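Local coordinates for protein type III Pentaketide Synthase (Neurospora crassa, PDB 3EUO) that probably acts as an acyltransferase, a type III polyketide synthase of the chalcone/stilbene synthase family that makes pentaketides, at residues L8-P13 with I335-N340; P14-P19 with I48-S53; L174-T179 with F201-S206. All blocks are in the same frame, centred on the assembly; numbering follows the deposited sequence.

Interaction 1 (L8-P13 with I335-N340); sequences LGVQYP and IFSVLN
V10 sets both of its methyls against helix 334-342: CG2 lies 3.7 Å from S337 CA and 3.5 Å from N340 ND2, while CG1 lies 3.7 Å from S337 OG. With CG1 anti to the backbone N (chi1 179°) and turned to the serine, CG2 sits between S337 and N340. L8, two residues earlier on the same side of the strand, reaches the next part of the helix through one branch: its CD2 is 3.9 Å from L339 CB and touches the backbone N of N340. The direct polar link comes from the loop after the strand, where Y12 OH and S337 OG are 2.8 Å apart in a hydrogen bond whose direction is open. S337 OG stands anti to its own nitrogen (chi1 -175°), which carries it off the helix toward the tyrosine hydroxyl. Strand 4-11 is a central strand of the large mixed sheet of the thiolase-like fold, and the helix packs across one of its faces, the axes of the two segments approaching to 8.0 Å at an angle of 117°. Further out, the Y12 ring stacks on H327, and R323 gives S337 OG a second, weak hydrogen bond. The amide of N340 is steered by R343, which donates to OD1, so ND2 is the end that lies against V10. F336 directs its ring away from this strand and onto S206 and V208 of strand 204-211.

Interaction 2 (P14-P19 with I48-S53); sequences PYSLGP and IDQRSS
L17 and R51 form one end pair of a two-stranded antiparallel ribbon, strands 15-17 and 51-53, in which L17-R51 and Y15-S53 are hydrogen-bonded pairs and S16-S52 is the non-hydrogen-bonded pair between them. The L17-R51 pair is drawn close and evenly: L17 N to R51 O and R51 N to L17 O both measure 2.8 Å, the first almost straight at 173°. The Y15-S53 end is less regular, since S53 N reaches Y15 O at 2.9 Å but the return bond from Y15 N to S53 O is longer and bent to 141°.

Packing is densest on the face that carries Y15, L17, R51 and S53. There L17 CD1 presses on S53 CB at 3.5 Å and also approaches R51 NH2, while S53 O lies at the edge of the Y15 ring, in its plane. The R51 chain bends at chi3 (-58°), bringing its guanidinium back beside the leucine, and its NH1 is held by F201 O. S53 OG bonds to T178 OG1.

The opposite face, with S16 and S52 and the Q50 side chain alongside, is looser and watered. Q50 lays its amide along S16, OE1 coming 3.6 Å from S16 CB. With an alanine in place of Q50 this amide would go, and S16 CB and OG would probably be left more open to water on that side. One water bridges S16 OG and S52 OG, a hydroxyl also bonded to H327, and another joins Y15 O to S52 OG.

Beyond the L17-R51 pair, at the G18 end, two more waters sit beside the guanidinium. One links L17 O to R51 NE; the other donates to G18 O and accepts from R51 NH2 at 3.0 Å, lying at the edge of the guanidinium and in its plane.

Interaction 3 (L174-T179 with F201-S206); sequences LEVSTT and FSDCAS
D203 OD1 is gripped by two backbone amides in a row, S177 N at 2.7 Å and T178 N at 2.9 Å. They arrive from different directions: T178 N meets the syn lone pair of OD1 in a nearly straight bond (164°), whereas S177 N comes from above the carboxylate plane, 37° out of it. The second oxygen, OD2, takes the hydroxyl of T178, with OG1 at a short 2.5 Å on the syn side. T178 OG1 sits between its backbone N and carbonyl carbon (chi1 62°), a torsion that turns the hydroxyl to OD2 and leaves CG2 beside the carboxylate. V176 CG1 crosses the same carboxylate at 3.9 Å from D203 OD2. With both oxygens occupied, the carboxylate has little freedom to rotate, and the donors around it would be expected to stabilise its negative charge.

S177 OG is less decided: its proton may go weakly to S202 O or to D203 OD1, and the hydroxyl also rests against F201 CB.

These polar side chains lie beside two neighbouring antiparallel strands of the thiolase-like core sheet, just where strand 168-175 runs out into a loop and the loop 201-203 leads into strand 204-211. Within the sheet itself the pairing is regular. E175 and C204 form a hydrogen-bonded pair, E175 N to C204 O at 3.0 Å and nearly linear. Next to it, L174 faces A205 as a non-hydrogen-bonded pair, and its CD1 touches A205 CB at 3.8 Å.

I54 N also donates to D203 OD2. On the strand side, the E175 carboxylate is bonded to S332, T112 and the amide of C111.

In the fold
Interactions 1 and 3 are both near the middle of the chain, their centres each about 9 Å from its centre, interaction 3 buried and interaction 1 partly so. They meet in the large sheet, where strands 4-11 and 204-211 are neighbours; Q11 N probably bonds to A205 O. Interaction 2, about 17 Å out, lies nearest the surface and includes exposed residues; it is a separate small ribbon, its strand 15-17 following strand 4-11 directly. Chemistry changes with place: methyl packing on a helix dominates interaction 1, a carboxylate among amides interaction 3, and backbone pairing with bridging waters interaction 2. S52 and S53 join the ribbon to the segments at the ends of strands 168-175 and 204-211, while Y12 packs against both S52 and C204.

Interaction 1 (L8-P13 with I335-N340)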
loop_
_atom_site.group_PDB
_atom_site.type_symbol
_atom_site.label_atom_id
_atom_site.label_comp_id
_atom_site.label_asym_id
_atom_site.label_seq_id
_atom_site.Cartn_x
_atom_site.Cartn_y
_atom_site.Cartn_z
ATOM N N LEU A 8 -20.046 10.686 -2.220
ATOM C CA LEU A 8 -19.615 9.914 -1.058
ATOM C C LEU A 8 -20.569 8.748 -0.896
ATOM O O LEU A 8 -21.764 8.869 -1.195
ATOM C CB LEU A 8 -19.627 10.759 0.228
ATOM C CG LEU A 8 -18.824 12.059 0.309
ATOM C CD1 LEU A 8 -19.676 13.266 -0.115
ATOM C CD2 LEU A 8 -18.297 12.259 1.730
ATOM N N GLY A 9 -20.041 7.624 -0.427
ATOM C CA GLY A 9 -20.846 6.450 -0.131
ATOM C C GLY A 9 -20.309 5.717 1.076
ATOM O O GLY A 9 -19.093 5.669 1.302
ATOM N N VAL A 10 -21.221 5.142 1.850
ATOM C CA VAL A 10 -20.860 4.433 3.067
ATOM C C VAL A 10 -21.713 3.183 3.139
ATOM O O VAL A 10 -22.909 3.218 2.838
ATOM C CB VAL A 10 -21.097 5.309 4.323
ATOM C CG1 VAL A 10 -20.749 4.547 5.609
ATOM C CG2 VAL A 10 -20.292 6.606 4.236
ATOM N N GLN A 11 -21.093 2.071 3.522
ATOM C CA GLN A 11 -21.840 0.839 3.730
ATOM C C GLN A 11 -21.344 0.113 4.968
ATOM O O GLN A 11 -20.262 -0.482 4.971
ATOM C CB GLN A 11 -21.782 -0.075 2.497
ATOM C CG GLN A 11 -22.633 -1.337 2.623
ATOM C CD GLN A 11 -24.128 -1.048 2.649
ATOM O OE1 GLN A 11 -24.603 -0.091 2.037
ATOM N NE2 GLN A 11 -24.874 -1.884 3.358
ATOM N N TYR A 12 -22.143 0.190 6.025
ATOM C CA TYR A 12 -21.908 -0.598 7.217
ATOM C C TYR A 12 -22.480 -1.997 6.998
ATOM O O TYR A 12 -23.423 -2.164 6.215
ATOM C CB TYR A 12 -22.554 0.074 8.439
ATOM C CG TYR A 12 -21.783 1.271 8.963
ATOM C CD1 TYR A 12 -20.636 1.101 9.741
ATOM C CD2 TYR A 12 -22.207 2.582 8.690
ATOM C CE1 TYR A 12 -19.921 2.208 10.237
ATOM C CE2 TYR A 12 -21.504 3.687 9.180
ATOM C CZ TYR A 12 -20.360 3.496 9.948
ATOM O OH TYR A 12 -19.654 4.588 10.431
ATOM N N PRO A 13 -21.903 -3.011 7.664
ATOM C CA PRO A 13 -22.441 -4.369 7.605
ATOM C C PRO A 13 -23.785 -4.496 8.340
ATOM O O PRO A 13 -24.229 -3.526 8.970
ATOM C CB PRO A 13 -21.351 -5.209 8.275
ATOM C CG PRO A 13 -20.624 -4.248 9.158
ATOM C CD PRO A 13 -20.683 -2.932 8.492
ATOM N N ILE A 335 -13.632 8.101 8.664
ATOM C CA ILE A 335 -13.581 9.520 8.309
ATOM C C ILE A 335 -14.526 9.880 7.164
ATOM O O ILE A 335 -15.189 10.919 7.228
ATOM C CB ILE A 335 -12.134 10.073 8.093
ATOM C CG1 ILE A 335 -12.129 11.609 8.016
ATOM C CG2 ILE A 335 -11.481 9.476 6.849
ATOM C CD1 ILE A 335 -12.777 12.309 9.211
ATOM N N PHE A 336 -14.610 9.033 6.133
ATOM C CA PHE A 336 -15.538 9.326 5.031
ATOM C C PHE A 336 -16.984 9.168 5.495
ATOM O O PHE A 336 -17.883 9.856 5.000
ATOM C CB PHE A 336 -15.266 8.467 3.782
ATOM C CG PHE A 336 -13.900 8.684 3.147
ATOM C CD1 PHE A 336 -13.177 9.853 3.350
ATOM C CD2 PHE A 336 -13.367 7.706 2.299
ATOM C CE1 PHE A 336 -11.921 10.040 2.757
ATOM C CE2 PHE A 336 -12.125 7.882 1.697
ATOM C CZ PHE A 336 -11.398 9.050 1.923
ATOM N N SER A 337 -17.197 8.264 6.451
ATOM C CA SER A 337 -18.498 8.083 7.081
ATOM C C SER A 337 -18.916 9.353 7.824
ATOM O O SER A 337 -20.065 9.790 7.711
ATOM C CB SER A 337 -18.472 6.880 8.028
ATOM O OG SER A 337 -19.758 6.622 8.551
ATOM N N VAL A 338 -17.972 9.939 8.564
ATOM C CA VAL A 338 -18.160 11.251 9.202
ATOM C C VAL A 338 -18.493 12.363 8.181
ATOM O O VAL A 338 -19.475 13.095 8.352
ATOM C CB VAL A 338 -16.938 11.628 10.079
ATOM C CG1 VAL A 338 -17.049 13.061 10.605
ATOM C CG2 VAL A 338 -16.785 10.632 11.242
ATOM N N LEU A 339 -17.702 12.469 7.112
ATOM C CA LEU A 339 -17.960 13.478 6.076
ATOM C C LEU A 339 -19.303 13.301 5.354
ATOM O O LEU A 339 -19.966 14.296 4.998
ATOM C CB LEU A 339 -16.811 13.537 5.068
ATOM C CG LEU A 339 -15.508 14.136 5.594
ATOM C CD1 LEU A 339 -14.408 13.838 4.601
ATOM C CD2 LEU A 339 -15.642 15.644 5.817
ATOM N N ASN A 340 -19.704 12.045 5.150
ATOM C CA ASN A 340 -21.003 11.739 4.567
ATOM C C ASN A 340 -22.130 12.163 5.512
ATOM O O ASN A 340 -23.102 12.803 5.105
ATOM C CB ASN A 340 -21.102 10.241 4.253
ATOM C CG ASN A 340 -22.351 9.887 3.459
ATOM O OD1 ASN A 340 -22.702 10.567 2.493
ATOM N ND2 ASN A 340 -23.021 8.817 3.864
#

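Interaction 2 (P14-P19 with I48-S53)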
loop_
_atom_site.group_PDB
_atom_site.type_symbol
_atom_site.label_atom_id
_atom_site.label_comp_id
_atom_site.label_asym_id
_atom_site.label_seq_id
_atom_site.Cartn_x
_atom_site.Cartn_y
_atom_site.Cartn_z
ATOM N N PRO A 14 -24.436 -5.675 8.247
ATOM C CA PRO A 14 -25.796 -5.888 8.768
ATOM C C PRO A 14 -25.965 -5.793 10.284
ATOM O O PRO A 14 -27.061 -5.466 10.749
ATOM C CB PRO A 14 -26.116 -7.325 8.333
ATOM C CG PRO A 14 -25.166 -7.626 7.225
ATOM C CD PRO A 14 -23.920 -6.891 7.595
ATOM N N TYR A 15 -24.912 -6.093 11.045
ATOM C CA TYR A 15 -25.048 -6.298 12.490
ATOM C C TYR A 15 -24.575 -5.105 13.317
ATOM O O TYR A 15 -23.644 -4.392 12.933
ATOM C CB TYR A 15 -24.338 -7.585 12.934
ATOM C CG TYR A 15 -24.844 -8.831 12.242
ATOM C CD1 TYR A 15 -25.851 -9.613 12.817
ATOM C CD2 TYR A 15 -24.325 -9.227 11.006
ATOM C CE1 TYR A 15 -26.319 -10.759 12.179
ATOM C CE2 TYR A 15 -24.792 -10.374 10.360
ATOM C CZ TYR A 15 -25.786 -11.133 10.956
ATOM O OH TYR A 15 -26.247 -12.267 10.318
ATOM N N SER A 16 -25.238 -4.903 14.453
ATOM C CA SER A 16 -24.884 -3.839 15.385
ATOM C C SER A 16 -24.791 -4.446 16.769
ATOM O O SER A 16 -25.782 -4.962 17.299
ATOM C CB SER A 16 -25.927 -2.718 15.356
ATOM O OG SER A 16 -25.825 -1.947 14.167
ATOM N N LEU A 17 -23.592 -4.400 17.341
ATOM C CA LEU A 17 -23.294 -5.092 18.588
ATOM C C LEU A 17 -23.198 -4.152 19.772
ATOM O O LEU A 17 -22.412 -3.202 19.764
ATOM C CB LEU A 17 -21.988 -5.870 18.466
ATOM C CG LEU A 17 -21.821 -6.808 17.265
ATOM C CD1 LEU A 17 -20.403 -7.382 17.252
ATOM C CD2 LEU A 17 -22.863 -7.922 17.273
ATOM N N GLY A 18 -23.987 -4.455 20.798
ATOM C CA GLY A 18 -23.914 -3.751 22.071
ATOM C C GLY A 18 -22.710 -4.244 22.852
ATOM O O GLY A 18 -22.042 -5.192 22.427
ATOM N N PRO A 19 -22.416 -3.601 23.994
ATOM C CA PRO A 19 -21.257 -3.979 24.802
ATOM C C PRO A 19 -21.299 -5.416 25.307
ATOM O O PRO A 19 -20.248 -5.955 25.659
ATOM C CB PRO A 19 -21.307 -3.002 25.987
ATOM C CG PRO A 19 -22.693 -2.477 26.004
ATOM C CD PRO A 19 -23.142 -2.459 24.579
ATOM N N ILE A 48 -19.490 4.213 23.534
ATOM C CA ILE A 48 -19.966 3.572 22.304
ATOM C C ILE A 48 -21.190 2.743 22.627
ATOM O O ILE A 48 -21.123 1.787 23.403
ATOM C CB ILE A 48 -18.896 2.664 21.645
ATOM C CG1 ILE A 48 -17.625 3.460 21.327
ATOM C CG2 ILE A 48 -19.460 2.020 20.371
ATOM C CD1 ILE A 48 -16.428 2.603 20.868
ATOM N N ASP A 49 -22.310 3.119 22.027
ATOM C CA ASP A 49 -23.559 2.403 22.212
ATOM C C ASP A 49 -23.571 1.072 21.444
ATOM O O ASP A 49 -23.985 0.035 21.974
ATOM C CB ASP A 49 -24.725 3.294 21.762
ATOM C CG ASP A 49 -26.075 2.751 22.177
ATOM O OD1 ASP A 49 -26.230 2.367 23.361
ATOM O OD2 ASP A 49 -26.986 2.728 21.319
ATOM N N GLN A 50 -23.131 1.116 20.190
ATOM C CA GLN A 50 -23.144 -0.045 19.303
ATOM C C GLN A 50 -21.975 -0.001 18.338
ATOM O O GLN A 50 -21.589 1.072 17.885
ATOM C CB GLN A 50 -24.439 -0.094 18.495
ATOM C CG GLN A 50 -25.664 -0.483 19.305
ATOM C CD GLN A 50 -26.818 -0.900 18.434
ATOM O OE1 GLN A 50 -27.215 -0.177 17.512
ATOM N NE2 GLN A 50 -27.374 -2.073 18.717
ATOM N N ARG A 51 -21.424 -1.175 18.036
ATOM C CA ARG A 51 -20.369 -1.305 17.031
ATOM C C ARG A 51 -20.894 -2.096 15.837
ATOM O O ARG A 51 -21.548 -3.124 15.995
ATOM C CB ARG A 51 -19.132 -2.000 17.599
ATOM C CG ARG A 51 -18.379 -1.237 18.682
ATOM C CD ARG A 51 -17.215 -2.074 19.245
ATOM N NE ARG A 51 -17.675 -3.352 19.790
ATOM C CZ ARG A 51 -17.501 -4.541 19.212
ATOM N NH1 ARG A 51 -16.851 -4.650 18.050
ATOM N NH2 ARG A 51 -17.982 -5.633 19.796
ATOM N N SER A 52 -20.603 -1.607 14.641
ATOM C CA SER A 52 -21.015 -2.271 13.413
ATOM C C SER A 52 -20.124 -3.481 13.157
ATOM O O SER A 52 -18.912 -3.398 13.335
ATOM C CB SER A 52 -20.931 -1.291 12.249
ATOM O OG SER A 52 -21.966 -0.315 12.355
ATOM N N SER A 53 -20.731 -4.593 12.748
ATOM C CA SER A 53 -19.995 -5.845 12.531
ATOM C C SER A 53 -20.552 -6.686 11.391
ATOM O O SER A 53 -21.767 -6.714 11.149
ATOM C CB SER A 53 -19.977 -6.676 13.815
ATOM O OG SER A 53 -19.264 -7.887 13.649
HETATM O O HOH W 1 -23.831 -2.167 11.103
HETATM O O HOH W 2 -23.771 -0.325 14.693
HETATM O O HOH W 3 -20.179 -2.870 21.321
HETATM O O HOH W 4 -19.229 -5.783 22.466
#

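Interaction 3 (L174-T179 with F201-S206)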
loop_
_atom_site.group_PDB
_atom_site.type_symbol
_atom_site.label_atom_id
_atom_site.label_comp_id
_atom_site.label_asym_id
_atom_site.label_seq_id
_atom_site.Cartn_x
_atom_site.Cartn_y
_atom_site.Cartn_z
ATOM N N LEU A 174 -11.765 0.171 3.505
ATOM C CA LEU A 174 -12.518 -0.967 4.012
ATOM C C LEU A 174 -11.771 -1.566 5.192
ATOM O O LEU A 174 -10.578 -1.867 5.093
ATOM C CB LEU A 174 -12.721 -2.006 2.901
ATOM C CG LEU A 174 -13.186 -3.421 3.277
ATOM C CD1 LEU A 174 -14.592 -3.430 3.893
ATOM C CD2 LEU A 174 -13.136 -4.326 2.054
ATOM N N GLU A 175 -12.478 -1.748 6.305
ATOM C CA GLU A 175 -11.882 -2.377 7.481
ATOM C C GLU A 175 -12.845 -3.394 8.059
ATOM O O GLU A 175 -14.037 -3.119 8.193
ATOM C CB GLU A 175 -11.498 -1.346 8.555
ATOM C CG GLU A 175 -10.570 -0.220 8.075
ATOM C CD GLU A 175 -9.125 -0.646 7.825
ATOM O OE1 GLU A 175 -8.781 -1.848 7.940
ATOM O OE2 GLU A 175 -8.314 0.249 7.500
ATOM N N VAL A 176 -12.325 -4.583 8.333
ATOM C CA VAL A 176 -13.059 -5.616 9.068
ATOM C C VAL A 176 -12.199 -5.978 10.277
ATOM O O VAL A 176 -11.253 -6.766 10.173
ATOM C CB VAL A 176 -13.344 -6.870 8.207
ATOM C CG1 VAL A 176 -14.111 -7.922 9.023
ATOM C CG2 VAL A 176 -14.134 -6.497 6.944
ATOM N N SER A 177 -12.519 -5.376 11.416
ATOM C CA SER A 177 -11.730 -5.547 12.629
ATOM C C SER A 177 -12.373 -6.505 13.631
ATOM O O SER A 177 -11.674 -7.100 14.455
ATOM C CB SER A 177 -11.535 -4.193 13.305
ATOM O OG SER A 177 -12.788 -3.661 13.694
ATOM N N THR A 178 -13.696 -6.640 13.580
ATOM C CA THR A 178 -14.420 -7.371 14.639
ATOM C C THR A 178 -14.109 -8.857 14.670
ATOM O O THR A 178 -14.253 -9.503 15.713
ATOM C CB THR A 178 -15.955 -7.189 14.569
ATOM O OG1 THR A 178 -16.442 -7.709 13.328
ATOM C CG2 THR A 178 -16.340 -5.722 14.727
ATOM N N THR A 179 -13.664 -9.387 13.533
ATOM C CA THR A 179 -13.327 -10.803 13.407
ATOM C C THR A 179 -12.053 -11.160 14.176
ATOM O O THR A 179 -11.728 -12.337 14.334
ATOM C CB THR A 179 -13.170 -11.206 11.930
ATOM O OG1 THR A 179 -12.278 -10.287 11.271
ATOM C CG2 THR A 179 -14.531 -11.180 11.223
ATOM N N PHE A 201 -13.189 -1.142 18.234
ATOM C CA PHE A 201 -13.150 -1.271 16.774
ATOM C C PHE A 201 -14.340 -1.971 16.130
ATOM O O PHE A 201 -14.890 -2.933 16.668
ATOM C CB PHE A 201 -11.825 -1.891 16.321
ATOM C CG PHE A 201 -10.667 -0.948 16.426
ATOM C CD1 PHE A 201 -10.469 0.036 15.458
ATOM C CD2 PHE A 201 -9.782 -1.029 17.501
ATOM C CE1 PHE A 201 -9.390 0.923 15.550
ATOM C CE2 PHE A 201 -8.699 -0.144 17.607
ATOM C CZ PHE A 201 -8.506 0.831 16.631
ATOM N N SER A 202 -14.710 -1.457 14.960
ATOM C CA SER A 202 -15.862 -1.924 14.202
ATOM C C SER A 202 -15.541 -2.046 12.704
ATOM O O SER A 202 -14.422 -1.727 12.264
ATOM C CB SER A 202 -17.038 -0.961 14.420
ATOM O OG SER A 202 -16.706 0.355 13.988
ATOM N N ASP A 203 -16.537 -2.482 11.932
ATOM C CA ASP A 203 -16.389 -2.805 10.513
ATOM C C ASP A 203 -17.179 -1.812 9.664
ATOM O O ASP A 203 -18.295 -1.429 10.029
ATOM C CB ASP A 203 -16.900 -4.224 10.214
ATOM C CG ASP A 203 -16.284 -5.281 11.119
ATOM O OD1 ASP A 203 -15.192 -5.040 11.676
ATOM O OD2 ASP A 203 -16.900 -6.357 11.271
ATOM N N CYS A 204 -16.600 -1.410 8.536
ATOM C CA CYS A 204 -17.232 -0.442 7.645
ATOM C C CYS A 204 -16.477 -0.334 6.337
ATOM O O CYS A 204 -15.280 -0.613 6.275
ATOM C CB CYS A 204 -17.263 0.948 8.295
ATOM S SG CYS A 204 -18.190 2.213 7.370
ATOM N N ALA A 205 -17.179 0.092 5.291
ATOM C CA ALA A 205 -16.500 0.558 4.085
ATOM C C ALA A 205 -17.067 1.909 3.724
ATOM O O ALA A 205 -18.255 2.156 3.902
ATOM C CB ALA A 205 -16.669 -0.421 2.938
ATOM N N SER A 206 -16.207 2.792 3.230
ATOM C CA SER A 206 -16.643 4.114 2.822
ATOM C C SER A 206 -15.804 4.570 1.650
ATOM O O SER A 206 -14.654 4.164 1.508
ATOM C CB SER A 206 -16.522 5.102 3.973
ATOM O OG SER A 206 -15.189 5.175 4.432
#